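Local coordinates for putative type VI secretion protein (Escherichia coli, PDB 6SKI), which probably hydrolyses membrane phospholipids as a toxic effector of the type VI secretion system, delivered while loaded on the VgrG spike, at residues Asp80-Ile85 / Ala404-Arg409; Arg345-Arg350 / Thr379-Ile384; Lys278-Thr283 / Lys463-Gly468. All blocks are in the same frame, centred on the assembly; numbering follows the deposited sequence.

Overall arrangement
Interactions 1 and 2 belong together: their centres lie about 13 Å apart, and they reach neighbouring strands, 398-409 and 376-386, of one antiparallel sheet. In interaction 1 helix 72-85 lies on one face of that sheet and packs through aromatic and aliphatic groups, most of them buried. Interaction 2 sits at the surface, where the loop 345-350 meets the other face by a single hydrogen bond and a few aliphatic contacts. Interaction 3 stands apart, about 39 Å from interaction 1 and about 49 Å from interaction 2 between centres. It joins the mixed sheet of the probable alpha/beta-hydrolase core to the end of helix 452-466, partly buried, with a phenylalanine against an arginine paired outside the contact.

Interaction 1: residues Asp80-Ile85 / Ala404-Arg409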
ATOM      1  N   ASP A  80      22.386   4.148  23.122  1.00 59.48           N
ATOM      2  CA  ASP A  80      22.628   5.138  24.167  1.00 59.48           C
ATOM      3  C   ASP A  80      22.984   6.495  23.571  1.00 59.48           C
ATOM      4  O   ASP A  80      22.524   7.534  24.056  1.00 59.48           O
ATOM      5  CB  ASP A  80      23.745   4.647  25.085  1.00 59.48           C
ATOM      6  CG  ASP A  80      23.244   3.705  26.157  1.00 59.48           C
ATOM      7  OD1 ASP A  80      22.051   3.344  26.119  1.00 59.48           O
ATOM      8  OD2 ASP A  80      24.047   3.314  27.029  1.00 59.48           O
ATOM      9  N   PHE A  81      23.803   6.497  22.518  1.00 55.98           N
ATOM     10  CA  PHE A  81      24.157   7.725  21.820  1.00 55.98           C
ATOM     11  C   PHE A  81      22.911   8.434  21.311  1.00 55.98           C
ATOM     12  O   PHE A  81      22.709   9.628  21.565  1.00 55.98           O
ATOM     13  CB  PHE A  81      25.095   7.378  20.662  1.00 55.98           C
ATOM     14  CG  PHE A  81      25.881   8.536  20.124  1.00 55.98           C
ATOM     15  CD1 PHE A  81      25.720   9.812  20.625  1.00 55.98           C
ATOM     16  CD2 PHE A  81      26.781   8.340  19.095  1.00 55.98           C
ATOM     17  CE1 PHE A  81      26.449  10.860  20.116  1.00 55.98           C
ATOM     18  CE2 PHE A  81      27.509   9.383  18.586  1.00 55.98           C
ATOM     19  CZ  PHE A  81      27.341  10.643  19.093  1.00 55.98           C
ATOM     20  N   LEU A  82      22.047   7.698  20.610  1.00 56.23           N
ATOM     21  CA  LEU A  82      20.840   8.309  20.070  1.00 56.23           C
ATOM     22  C   LEU A  82      19.930   8.810  21.181  1.00 56.23           C
ATOM     23  O   LEU A  82      19.355   9.897  21.072  1.00 56.23           O
ATOM     24  CB  LEU A  82      20.098   7.318  19.177  1.00 56.23           C
ATOM     25  CG  LEU A  82      18.895   7.892  18.430  1.00 56.23           C
ATOM     26  CD1 LEU A  82      19.341   8.849  17.339  1.00 56.23           C
ATOM     27  CD2 LEU A  82      18.056   6.767  17.854  1.00 56.23           C
ATOM     28  N   LYS A  83      19.790   8.037  22.260  1.00 58.82           N
ATOM     29  CA  LYS A  83      18.957   8.480  23.372  1.00 58.82           C
ATOM     30  C   LYS A  83      19.498   9.761  23.990  1.00 58.82           C
ATOM     31  O   LYS A  83      18.727  10.626  24.420  1.00 58.82           O
ATOM     32  CB  LYS A  83      18.856   7.380  24.425  1.00 58.82           C
ATOM     33  CG  LYS A  83      17.515   6.677  24.456  1.00 58.82           C
ATOM     34  CD  LYS A  83      17.605   5.353  25.197  1.00 58.82           C
ATOM     35  CE  LYS A  83      16.348   4.524  25.005  1.00 58.82           C
ATOM     36  NZ  LYS A  83      16.375   3.762  23.727  1.00 58.82           N
ATOM     37  N   GLU A  84      20.823   9.903  24.043  1.00 59.47           N
ATOM     38  CA  GLU A  84      21.397  11.077  24.689  1.00 59.47           C
ATOM     39  C   GLU A  84      21.324  12.310  23.794  1.00 59.47           C
ATOM     40  O   GLU A  84      21.193  13.430  24.298  1.00 59.47           O
ATOM     41  CB  GLU A  84      22.829  10.788  25.137  1.00 59.47           C
ATOM     42  CG  GLU A  84      23.920  11.196  24.179  1.00 59.47           C
ATOM     43  CD  GLU A  84      25.290  10.994  24.781  1.00 59.47           C
ATOM     44  OE1 GLU A  84      25.498   9.947  25.427  1.00 59.47           O
ATOM     45  OE2 GLU A  84      26.155  11.878  24.611  1.00 59.47           O
ATOM     46  N   ILE A  85      21.418  12.145  22.469  1.00 58.04           N
ATOM     47  CA  ILE A  85      21.241  13.315  21.608  1.00 58.04           C
ATOM     48  C   ILE A  85      19.794  13.790  21.628  1.00 58.04           C
ATOM     49  O   ILE A  85      19.527  14.993  21.728  1.00 58.04           O
ATOM     50  CB  ILE A  85      21.709  13.050  20.166  1.00 58.04           C
ATOM     51  CG1 ILE A  85      23.019  12.277  20.134  1.00 58.04           C
ATOM     52  CG2 ILE A  85      21.867  14.361  19.424  1.00 58.04           C
ATOM     53  CD1 ILE A  85      23.570  12.134  18.744  1.00 58.04           C
ATOM     54  N   ALA A 404      29.330  10.119  15.186  1.00 54.65           N
ATOM     55  CA  ALA A 404      28.366   9.870  14.125  1.00 54.65           C
ATOM     56  C   ALA A 404      28.030  11.183  13.437  1.00 54.65           C
ATOM     57  O   ALA A 404      28.403  12.260  13.898  1.00 54.65           O
ATOM     58  CB  ALA A 404      27.100   9.203  14.662  1.00 54.65           C
ATOM     59  N   VAL A 405      27.342  11.087  12.306  1.00 52.90           N
ATOM     60  CA  VAL A 405      26.821  12.260  11.613  1.00 52.90           C
ATOM     61  C   VAL A 405      25.342  12.400  11.942  1.00 52.90           C
ATOM     62  O   VAL A 405      24.555  11.481  11.701  1.00 52.90           O
ATOM     63  CB  VAL A 405      27.044  12.161  10.099  1.00 52.90           C
ATOM     64  CG1 VAL A 405      26.612  13.444   9.425  1.00 52.90           C
ATOM     65  CG2 VAL A 405      28.491  11.880   9.811  1.00 52.90           C
ATOM     66  N   PHE A 406      24.965  13.547  12.491  1.00 52.00           N
ATOM     67  CA  PHE A 406      23.603  13.815  12.922  1.00 52.00           C
ATOM     68  C   PHE A 406      22.974  14.895  12.055  1.00 52.00           C
ATOM     69  O   PHE A 406      23.608  15.907  11.740  1.00 52.00           O
ATOM     70  CB  PHE A 406      23.576  14.255  14.384  1.00 52.00           C
ATOM     71  CG  PHE A 406      22.343  13.832  15.120  1.00 52.00           C
ATOM     72  CD1 PHE A 406      22.071  12.494  15.327  1.00 52.00           C
ATOM     73  CD2 PHE A 406      21.460  14.771  15.607  1.00 52.00           C
ATOM     74  CE1 PHE A 406      20.942  12.103  16.006  1.00 52.00           C
ATOM     75  CE2 PHE A 406      20.326  14.385  16.281  1.00 52.00           C
ATOM     76  CZ  PHE A 406      20.071  13.048  16.483  1.00 52.00           C
ATOM     77  N   PHE A 407      21.727  14.668  11.670  1.00 50.48           N
ATOM     78  CA  PHE A 407      20.911  15.646  10.972  1.00 50.48           C
ATOM     79  C   PHE A 407      19.740  16.017  11.866  1.00 50.48           C
ATOM     80  O   PHE A 407      19.015  15.136  12.341  1.00 50.48           O
ATOM     81  CB  PHE A 407      20.411  15.090   9.641  1.00 50.48           C
ATOM     82  CG  PHE A 407      19.646  16.081   8.820  1.00 50.48           C
ATOM     83  CD1 PHE A 407      20.242  17.249   8.392  1.00 50.48           C
ATOM     84  CD2 PHE A 407      18.329  15.843   8.477  1.00 50.48           C
ATOM     85  CE1 PHE A 407      19.541  18.157   7.640  1.00 50.48           C
ATOM     86  CE2 PHE A 407      17.626  16.750   7.725  1.00 50.48           C
ATOM     87  CZ  PHE A 407      18.234  17.908   7.306  1.00 50.48           C
ATOM     88  N   GLU A 408      19.567  17.315  12.107  1.00 53.18           N
ATOM     89  CA  GLU A 408      18.472  17.821  12.922  1.00 53.18           C
ATOM     90  C   GLU A 408      17.617  18.751  12.079  1.00 53.18           C
ATOM     91  O   GLU A 408      18.094  19.792  11.621  1.00 53.18           O
ATOM     92  CB  GLU A 408      18.990  18.556  14.157  1.00 53.18           C
ATOM     93  CG  GLU A 408      19.674  17.673  15.175  1.00 53.18           C
ATOM     94  CD  GLU A 408      20.946  18.291  15.719  1.00 53.18           C
ATOM     95  OE1 GLU A 408      20.893  18.906  16.805  1.00 53.18           O
ATOM     96  OE2 GLU A 408      22.001  18.162  15.061  1.00 53.18           O
ATOM     97  N   ARG A 409      16.358  18.378  11.888  1.00 49.64           N
ATOM     98  CA  ARG A 409      15.381  19.221  11.221  1.00 49.64           C
ATOM     99  C   ARG A 409      14.085  19.134  12.004  1.00 49.64           C
ATOM    100  O   ARG A 409      13.714  18.059  12.475  1.00 49.64           O
ATOM    101  CB  ARG A 409      15.159  18.798   9.767  1.00 49.64           C
ATOM    102  CG  ARG A 409      14.290  19.759   8.988  1.00 49.64           C
ATOM    103  CD  ARG A 409      14.361  19.495   7.502  1.00 49.64           C
ATOM    104  NE  ARG A 409      14.286  18.074   7.200  1.00 49.64           N
ATOM    105  CZ  ARG A 409      13.857  17.584   6.045  1.00 49.64           C
ATOM    106  NH1 ARG A 409      13.465  18.404   5.082  1.00 49.64           N
ATOM    107  NH2 ARG A 409      13.819  16.276   5.854  1.00 49.64           N
TER
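Phe81 and Ile85, which both reach the strand 404-409, are tied together through Phe81 O. That carbonyl accepts the helix bond from Ile85 N at 3.0 Å, with Glu84 N as a second, weak donor, and this sets the two side chains one turn apart on the flank of the helix that faces the strand. The short segments run in roughly the same direction, 36° apart. Ile85 makes the largest share of the helix side's contact. Its CG2, anti to the backbone N, sits over one face of the Phe406 ring, 3.8 Å from the centroid and 23° off the normal, a CH-pi contact. The other branch extends along the ring to bring Ile85 CD1 3.7 Å from Phe406 CD1. Leu82 comes in at about a right angle and puts CD1 in the ring plane, 3.9 Å from Phe406 CE1. Further back along the strand, Phe81 CE2 reaches Ala404 CB at 3.9 Å, and Ala404 N lies at the edge of the Phe81 ring. Phe331 of strand 328-341 joins the cluster, meeting the Phe406 ring edge-to-face. No hydrogen bond crosses between helix and strand, so their adhesion rests on the fit of apolar surfaces and burial from water.

Interaction 2: residues Arg345-Arg350 / Thr379-Ile384; sequences REMDTR and TKIRSI
Glu346 reaches from the loop across Ile381 to Ser383, two residues of strand 376-386 whose side chains rise from the same face. Its CB lies against Ile381 CG2 at 3.7 Å, and its CG stays near that methyl while approaching Ser383 CB, 4.1 Å away. CG stands beside the backbone N and anti to the carbonyl carbon (chi1 -74°), and a bend at chi2 then swings the carboxylate along the strand toward the serine, leaving Glu346 CD 3.8 Å from Ser383 CB. Of the two oxygens, OE1 remains on the Ile381 side, whereas OE2 takes the proton of Ser383 OG in a 2.8 Å hydrogen bond. The hydroxyl does not come in the plane of the carboxylate: it approaches OE2 from above, 60° out of that plane. Lys399, on the neighbouring strand, makes at most a long, weak ion pair with the same oxygen.

The next loop residue extends the apolar part of the contact. Met347 crosses Ile381 at about a right angle, its CG 4.0 Å from Ile381 CD1, so that the two branches of the isoleucine are shared: CG2 to the glutamate, CD1 to the methionine. Both loop residues occupy the middle of a type I turn closed by Asp348 N bonding to Arg345 O at 2.9 Å, which sets the two side by side.

Just beyond, Thr349 takes the N-cap position of helix 350-362, which lies on this same face of the sheet. Strand 328-341, that helix and strand 376-386 form a beta-alpha-beta crossover whose two parallel strands are held apart by the antiparallel strand 398-409, the arrangement known as a split beta-alpha-beta motif, and the loop 345-350 is where its crossover begins.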
ATOM      1  N   ARG A 345      42.267  13.810  22.527  1.00 71.60           N
ATOM      2  CA  ARG A 345      41.192  14.720  22.160  1.00 71.60           C
ATOM      3  C   ARG A 345      40.157  13.978  21.327  1.00 71.60           C
ATOM      4  O   ARG A 345      40.508  13.206  20.431  1.00 71.60           O
ATOM      5  CB  ARG A 345      41.741  15.908  21.373  1.00 71.60           C
ATOM      6  CG  ARG A 345      43.019  16.491  21.934  1.00 71.60           C
ATOM      7  CD  ARG A 345      43.568  17.585  21.032  1.00 71.60           C
ATOM      8  NE  ARG A 345      45.002  17.797  21.221  1.00 71.60           N
ATOM      9  CZ  ARG A 345      45.557  18.292  22.324  1.00 71.60           C
ATOM     10  NH1 ARG A 345      46.873  18.440  22.390  1.00 71.60           N
ATOM     11  NH2 ARG A 345      44.806  18.652  23.356  1.00 71.60           N
ATOM     12  N   GLU A 346      38.878  14.212  21.630  1.00 69.08           N
ATOM     13  CA  GLU A 346      37.808  13.527  20.913  1.00 69.08           C
ATOM     14  C   GLU A 346      37.858  13.810  19.418  1.00 69.08           C
ATOM     15  O   GLU A 346      37.478  12.955  18.612  1.00 69.08           O
ATOM     16  CB  GLU A 346      36.457  13.947  21.484  1.00 69.08           C
ATOM     17  CG  GLU A 346      36.145  13.333  22.831  1.00 69.08           C
ATOM     18  CD  GLU A 346      35.399  14.292  23.734  1.00 69.08           C
ATOM     19  OE1 GLU A 346      34.936  15.338  23.234  1.00 69.08           O
ATOM     20  OE2 GLU A 346      35.289  14.010  24.945  1.00 69.08           O
ATOM     21  N   MET A 347      38.336  14.989  19.032  1.00 69.21           N
ATOM     22  CA  MET A 347      38.429  15.388  17.637  1.00 69.21           C
ATOM     23  C   MET A 347      39.717  14.917  16.983  1.00 69.21           C
ATOM     24  O   MET A 347      39.983  15.277  15.832  1.00 69.21           O
ATOM     25  CB  MET A 347      38.312  16.906  17.520  1.00 69.21           C
ATOM     26  CG  MET A 347      36.968  17.452  17.957  1.00 69.21           C
ATOM     27  SD  MET A 347      36.446  18.871  16.984  1.00 69.21           S
ATOM     28  CE  MET A 347      34.900  19.271  17.791  1.00 69.21           C
ATOM     29  N   ASP A 348      40.522  14.134  17.690  1.00 70.52           N
ATOM     30  CA  ASP A 348      41.739  13.541  17.156  1.00 70.52           C
ATOM     31  C   ASP A 348      41.633  12.025  17.186  1.00 70.52           C
ATOM     32  O   ASP A 348      42.593  11.316  17.489  1.00 70.52           O
ATOM     33  CB  ASP A 348      42.963  14.021  17.928  1.00 70.52           C
ATOM     34  CG  ASP A 348      44.164  14.236  17.034  1.00 70.52           C
ATOM     35  OD1 ASP A 348      44.683  13.240  16.490  1.00 70.52           O
ATOM     36  OD2 ASP A 348      44.591  15.399  16.871  1.00 70.52           O
ATOM     37  N   THR A 349      40.448  11.518  16.868  1.00 67.53           N
ATOM     38  CA  THR A 349      40.119  10.110  16.984  1.00 67.53           C
ATOM     39  C   THR A 349      39.738   9.575  15.610  1.00 67.53           C
ATOM     40  O   THR A 349      39.293  10.322  14.736  1.00 67.53           O
ATOM     41  CB  THR A 349      38.973   9.913  17.991  1.00 67.53           C
ATOM     42  OG1 THR A 349      39.354  10.474  19.251  1.00 67.53           O
ATOM     43  CG2 THR A 349      38.678   8.453  18.210  1.00 67.53           C
ATOM     44  N   ARG A 350      39.931   8.268  15.417  1.00 66.09           N
ATOM     45  CA  ARG A 350      39.581   7.653  14.140  1.00 66.09           C
ATOM     46  C   ARG A 350      38.092   7.784  13.856  1.00 66.09           C
ATOM     47  O   ARG A 350      37.689   8.033  12.713  1.00 66.09           O
ATOM     48  CB  ARG A 350      39.992   6.181  14.136  1.00 66.09           C
ATOM     49  CG  ARG A 350      39.722   5.473  12.821  1.00 66.09           C
ATOM     50  CD  ARG A 350      39.784   3.964  12.977  1.00 66.09           C
ATOM     51  NE  ARG A 350      38.921   3.480  14.051  1.00 66.09           N
ATOM     52  CZ  ARG A 350      37.631   3.195  13.899  1.00 66.09           C
ATOM     53  NH1 ARG A 350      37.051   3.350  12.717  1.00 66.09           N
ATOM     54  NH2 ARG A 350      36.920   2.758  14.929  1.00 66.09           N
ATOM     55  N   THR A 379      28.642  16.610  13.121  1.00 56.97           N
ATOM     56  CA  THR A 379      29.205  15.376  13.654  1.00 56.97           C
ATOM     57  C   THR A 379      29.077  15.422  15.168  1.00 56.97           C
ATOM     58  O   THR A 379      29.593  16.340  15.813  1.00 56.97           O
ATOM     59  CB  THR A 379      30.666  15.182  13.250  1.00 56.97           C
ATOM     60  OG1 THR A 379      31.509  15.862  14.185  1.00 56.97           O
ATOM     61  CG2 THR A 379      30.920  15.711  11.863  1.00 56.97           C
ATOM     62  N   LYS A 380      28.386  14.438  15.726  1.00 56.13           N
ATOM     63  CA  LYS A 380      28.132  14.370  17.154  1.00 56.13           C
ATOM     64  C   LYS A 380      29.087  13.376  17.793  1.00 56.13           C
ATOM     65  O   LYS A 380      29.295  12.273  17.267  1.00 56.13           O
ATOM     66  CB  LYS A 380      26.682  13.978  17.433  1.00 56.13           C
ATOM     67  CG  LYS A 380      25.693  15.055  17.051  1.00 56.13           C
ATOM     68  CD  LYS A 380      25.173  15.789  18.262  1.00 56.13           C
ATOM     69  CE  LYS A 380      24.258  16.922  17.857  1.00 56.13           C
ATOM     70  NZ  LYS A 380      24.541  18.162  18.625  1.00 56.13           N
ATOM     71  N   ILE A 381      29.669  13.782  18.919  1.00 59.05           N
ATOM     72  CA  ILE A 381      30.668  13.008  19.641  1.00 59.05           C
ATOM     73  C   ILE A 381      30.089  12.607  20.989  1.00 59.05           C
ATOM     74  O   ILE A 381      29.489  13.431  21.689  1.00 59.05           O
ATOM     75  CB  ILE A 381      31.969  13.804  19.833  1.00 59.05           C
ATOM     76  CG1 ILE A 381      32.435  14.405  18.511  1.00 59.05           C
ATOM     77  CG2 ILE A 381      33.051  12.913  20.410  1.00 59.05           C
ATOM     78  CD1 ILE A 381      33.649  15.282  18.657  1.00 59.05           C
ATOM     79  N   ARG A 382      30.266  11.342  21.344  1.00 59.58           N
ATOM     80  CA  ARG A 382      29.951  10.812  22.659  1.00 59.58           C
ATOM     81  C   ARG A 382      31.252  10.367  23.306  1.00 59.58           C
ATOM     82  O   ARG A 382      32.074   9.718  22.659  1.00 59.58           O
ATOM     83  CB  ARG A 382      28.985   9.635  22.548  1.00 59.58           C
ATOM     84  CG  ARG A 382      28.444   9.129  23.859  1.00 59.58           C
ATOM     85  CD  ARG A 382      27.273   8.206  23.614  1.00 59.58           C
ATOM     86  NE  ARG A 382      26.972   7.368  24.768  1.00 59.58           N
ATOM     87  CZ  ARG A 382      27.425   6.132  24.922  1.00 59.58           C
ATOM     88  NH1 ARG A 382      28.204   5.592  23.998  1.00 59.58           N
ATOM     89  NH2 ARG A 382      27.100   5.433  26.001  1.00 59.58           N
ATOM     90  N   SER A 383      31.455  10.733  24.565  1.00 64.01           N
ATOM     91  CA  SER A 383      32.610  10.273  25.324  1.00 64.01           C
ATOM     92  C   SER A 383      32.137   9.770  26.676  1.00 64.01           C
ATOM     93  O   SER A 383      31.552  10.531  27.453  1.00 64.01           O
ATOM     94  CB  SER A 383      33.641  11.388  25.492  1.00 64.01           C
ATOM     95  OG  SER A 383      33.017  12.607  25.855  1.00 64.01           O
ATOM     96  N   ILE A 384      32.383   8.494  26.954  1.00 65.07           N
ATOM     97  CA  ILE A 384      32.105   7.925  28.264  1.00 65.07           C
ATOM     98  C   ILE A 384      33.401   7.360  28.829  1.00 65.07           C
ATOM     99  O   ILE A 384      34.393   7.200  28.123  1.00 65.07           O
ATOM    100  CB  ILE A 384      31.003   6.850  28.222  1.00 65.07           C
ATOM    101  CG1 ILE A 384      31.354   5.755  27.219  1.00 65.07           C
ATOM    102  CG2 ILE A 384      29.666   7.472  27.881  1.00 65.07           C
ATOM    103  CD1 ILE A 384      30.614   4.464  27.459  1.00 65.07           C
TER

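Interaction 3: residues Lys278-Thr283 / Lys463-Gly468; sequences KVFQIT and KAVRLG
The Phe280 ring has Arg466 NH1 above one face, 4.2 Å from the plane and offset toward the rim, and Val465 CG2 at its edge, in plane, 3.4 Å from Phe280 CE1. The guanidinium of Arg466 does not lie flat on the phenyl: the two planes stand 72° apart, and Phe280 CZ lies near the guanidinium plane, at its edge. Lys463, one turn earlier in the helix, borders the same group with its backbone N over one face and its NZ at the edge.

The arginine's methylenes come nearer the ring than its guanidinium does. CG is 3.7 Å from Phe280 CD1 and CD is 4.0 Å from that same atom, before a bend at chi3 (-49°) carries the guanidinium over the ring. With Arg466 CZ 5.4 Å from the ring centroid, any cation-pi attraction is weak at most. The phenyl reaches the helix because its CG is anti to the backbone N (chi1 -174°), directing the ring outward from strand 278-284.

That strand lies between strands 237-243 and 303-306 in the parallel part of the main sheet, consistent with an alpha/beta-hydrolase core. Helix 452-466 ends here in a Schellman motif, with Gly468 at positive phi, while Ala427 of helix 416-431 touches both Phe280 and Arg466.

The charge of Arg466 is met by the helix 416-431, where Glu430 and Asp426 form salt bridges to NH2, and Asp426 also binds Lys463 NZ. The division of labour is clear: methylenes and a valine methyl pack on the phenylalanine, while the cationic end is balanced by carboxylates of the adjacent helix.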
ATOM      1  N   LYS A 278      -5.127   2.076 -18.673  1.00 42.19           N
ATOM      2  CA  LYS A 278      -4.165   3.109 -18.321  1.00 42.19           C
ATOM      3  C   LYS A 278      -3.485   2.726 -17.017  1.00 42.19           C
ATOM      4  O   LYS A 278      -4.143   2.287 -16.071  1.00 42.19           O
ATOM      5  CB  LYS A 278      -4.835   4.476 -18.176  1.00 42.19           C
ATOM      6  CG  LYS A 278      -5.542   4.967 -19.425  1.00 42.19           C
ATOM      7  CD  LYS A 278      -4.566   5.221 -20.551  1.00 42.19           C
ATOM      8  CE  LYS A 278      -5.118   6.230 -21.535  1.00 42.19           C
ATOM      9  NZ  LYS A 278      -5.835   7.330 -20.838  1.00 42.19           N
ATOM     10  N   VAL A 279      -2.166   2.878 -16.975  1.00 42.90           N
ATOM     11  CA  VAL A 279      -1.376   2.622 -15.777  1.00 42.90           C
ATOM     12  C   VAL A 279      -0.507   3.842 -15.522  1.00 42.90           C
ATOM     13  O   VAL A 279       0.092   4.386 -16.455  1.00 42.90           O
ATOM     14  CB  VAL A 279      -0.506   1.357 -15.916  1.00 42.90           C
ATOM     15  CG1 VAL A 279       0.320   1.136 -14.666  1.00 42.90           C
ATOM     16  CG2 VAL A 279      -1.370   0.145 -16.203  1.00 42.90           C
ATOM     17  N   PHE A 280      -0.454   4.283 -14.268  1.00 43.88           N
ATOM     18  CA  PHE A 280       0.382   5.410 -13.880  1.00 43.88           C
ATOM     19  C   PHE A 280       1.044   5.111 -12.548  1.00 43.88           C
ATOM     20  O   PHE A 280       0.374   4.698 -11.599  1.00 43.88           O
ATOM     21  CB  PHE A 280      -0.436   6.696 -13.770  1.00 43.88           C
ATOM     22  CG  PHE A 280       0.390   7.918 -13.507  1.00 43.88           C
ATOM     23  CD1 PHE A 280       1.256   8.403 -14.467  1.00 43.88           C
ATOM     24  CD2 PHE A 280       0.309   8.577 -12.296  1.00 43.88           C
ATOM     25  CE1 PHE A 280       2.013   9.523 -14.224  1.00 43.88           C
ATOM     26  CE2 PHE A 280       1.062   9.698 -12.055  1.00 43.88           C
ATOM     27  CZ  PHE A 280       1.918  10.169 -13.019  1.00 43.88           C
ATOM     28  N   GLN A 281       2.356   5.309 -12.479  1.00 44.18           N
ATOM     29  CA  GLN A 281       3.088   5.229 -11.227  1.00 44.18           C
ATOM     30  C   GLN A 281       3.805   6.536 -10.948  1.00 44.18           C
ATOM     31  O   GLN A 281       4.398   7.137 -11.847  1.00 44.18           O
ATOM     32  CB  GLN A 281       4.114   4.102 -11.224  1.00 44.18           C
ATOM     33  CG  GLN A 281       4.592   3.773  -9.828  1.00 44.18           C
ATOM     34  CD  GLN A 281       5.509   2.583  -9.775  1.00 44.18           C
ATOM     35  OE1 GLN A 281       6.308   2.360 -10.676  1.00 44.18           O
ATOM     36  NE2 GLN A 281       5.411   1.817  -8.703  1.00 44.18           N
ATOM     37  N   ILE A 282       3.745   6.968  -9.697  1.00 43.52           N
ATOM     38  CA  ILE A 282       4.622   8.008  -9.184  1.00 43.52           C
ATOM     39  C   ILE A 282       5.751   7.316  -8.439  1.00 43.52           C
ATOM     40  O   ILE A 282       5.566   6.215  -7.911  1.00 43.52           O
ATOM     41  CB  ILE A 282       3.868   8.998  -8.283  1.00 43.52           C
ATOM     42  CG1 ILE A 282       2.543   9.386  -8.931  1.00 43.52           C
ATOM     43  CG2 ILE A 282       4.695  10.246  -8.074  1.00 43.52           C
ATOM     44  CD1 ILE A 282       1.706  10.318  -8.103  1.00 43.52           C
ATOM     45  N   THR A 283       6.935   7.909  -8.464  1.00 44.76           N
ATOM     46  CA  THR A 283       8.119   7.304  -7.877  1.00 44.76           C
ATOM     47  C   THR A 283       8.811   8.328  -6.993  1.00 44.76           C
ATOM     48  O   THR A 283       8.866   9.512  -7.332  1.00 44.76           O
ATOM     49  CB  THR A 283       9.059   6.791  -8.982  1.00 44.76           C
ATOM     50  OG1 THR A 283       8.604   5.511  -9.436  1.00 44.76           O
ATOM     51  CG2 THR A 283      10.494   6.676  -8.495  1.00 44.76           C
ATOM     52  N   LYS A 463       1.426  14.775 -16.982  1.00 48.30           N
ATOM     53  CA  LYS A 463       0.904  14.754 -18.340  1.00 48.30           C
ATOM     54  C   LYS A 463       2.008  14.408 -19.324  1.00 48.30           C
ATOM     55  O   LYS A 463       1.816  13.576 -20.219  1.00 48.30           O
ATOM     56  CB  LYS A 463       0.278  16.103 -18.687  1.00 48.30           C
ATOM     57  CG  LYS A 463      -0.937  16.444 -17.855  1.00 48.30           C
ATOM     58  CD  LYS A 463      -1.471  17.821 -18.196  1.00 48.30           C
ATOM     59  CE  LYS A 463      -2.636  18.197 -17.298  1.00 48.30           C
ATOM     60  NZ  LYS A 463      -3.730  17.189 -17.339  1.00 48.30           N
ATOM     61  N   ALA A 464       3.197  14.977 -19.121  1.00 50.35           N
ATOM     62  CA  ALA A 464       4.292  14.727 -20.045  1.00 50.35           C
ATOM     63  C   ALA A 464       4.653  13.250 -20.070  1.00 50.35           C
ATOM     64  O   ALA A 464       4.884  12.679 -21.140  1.00 50.35           O
ATOM     65  CB  ALA A 464       5.503  15.576 -19.669  1.00 50.35           C
ATOM     66  N   VAL A 465       4.701  12.607 -18.903  1.00 49.29           N
ATOM     67  CA  VAL A 465       5.037  11.188 -18.896  1.00 49.29           C
ATOM     68  C   VAL A 465       3.865  10.368 -19.416  1.00 49.29           C
ATOM     69  O   VAL A 465       4.048   9.268 -19.951  1.00 49.29           O
ATOM     70  CB  VAL A 465       5.500  10.739 -17.497  1.00 49.29           C
ATOM     71  CG1 VAL A 465       6.420  11.781 -16.896  1.00 49.29           C
ATOM     72  CG2 VAL A 465       4.332  10.461 -16.587  1.00 49.29           C
ATOM     73  N   ARG A 466       2.643  10.888 -19.273  1.00 48.25           N
ATOM     74  CA  ARG A 466       1.482  10.162 -19.775  1.00 48.25           C
ATOM     75  C   ARG A 466       1.342  10.326 -21.282  1.00 48.25           C
ATOM     76  O   ARG A 466       0.895   9.405 -21.973  1.00 48.25           O
ATOM     77  CB  ARG A 466       0.225  10.618 -19.044  1.00 48.25           C
ATOM     78  CG  ARG A 466       0.152  10.084 -17.627  1.00 48.25           C
ATOM     79  CD  ARG A 466      -1.231  10.216 -17.037  1.00 48.25           C
ATOM     80  NE  ARG A 466      -1.774  11.553 -17.224  1.00 48.25           N
ATOM     81  CZ  ARG A 466      -1.682  12.519 -16.320  1.00 48.25           C
ATOM     82  NH1 ARG A 466      -1.060  12.294 -15.172  1.00 48.25           N
ATOM     83  NH2 ARG A 466      -2.203  13.710 -16.563  1.00 48.25           N
ATOM     84  N   LEU A 467       1.725  11.485 -21.807  1.00 51.20           N
ATOM     85  CA  LEU A 467       1.750  11.725 -23.242  1.00 51.20           C
ATOM     86  C   LEU A 467       2.982  11.138 -23.910  1.00 51.20           C
ATOM     87  O   LEU A 467       3.187  11.364 -25.105  1.00 51.20           O
ATOM     88  CB  LEU A 467       1.684  13.227 -23.524  1.00 51.20           C
ATOM     89  CG  LEU A 467       0.317  13.897 -23.414  1.00 51.20           C
ATOM     90  CD1 LEU A 467       0.374  15.304 -23.981  1.00 51.20           C
ATOM     91  CD2 LEU A 467      -0.733  13.075 -24.130  1.00 51.20           C
ATOM     92  N   GLY A 468       3.808  10.406 -23.167  1.00 51.61           N
ATOM     93  CA  GLY A 468       5.002   9.799 -23.711  1.00 51.61           C
ATOM     94  C   GLY A 468       6.203  10.711 -23.795  1.00 51.61           C
ATOM     95  O   GLY A 468       7.297  10.237 -24.128  1.00 51.61           O
TER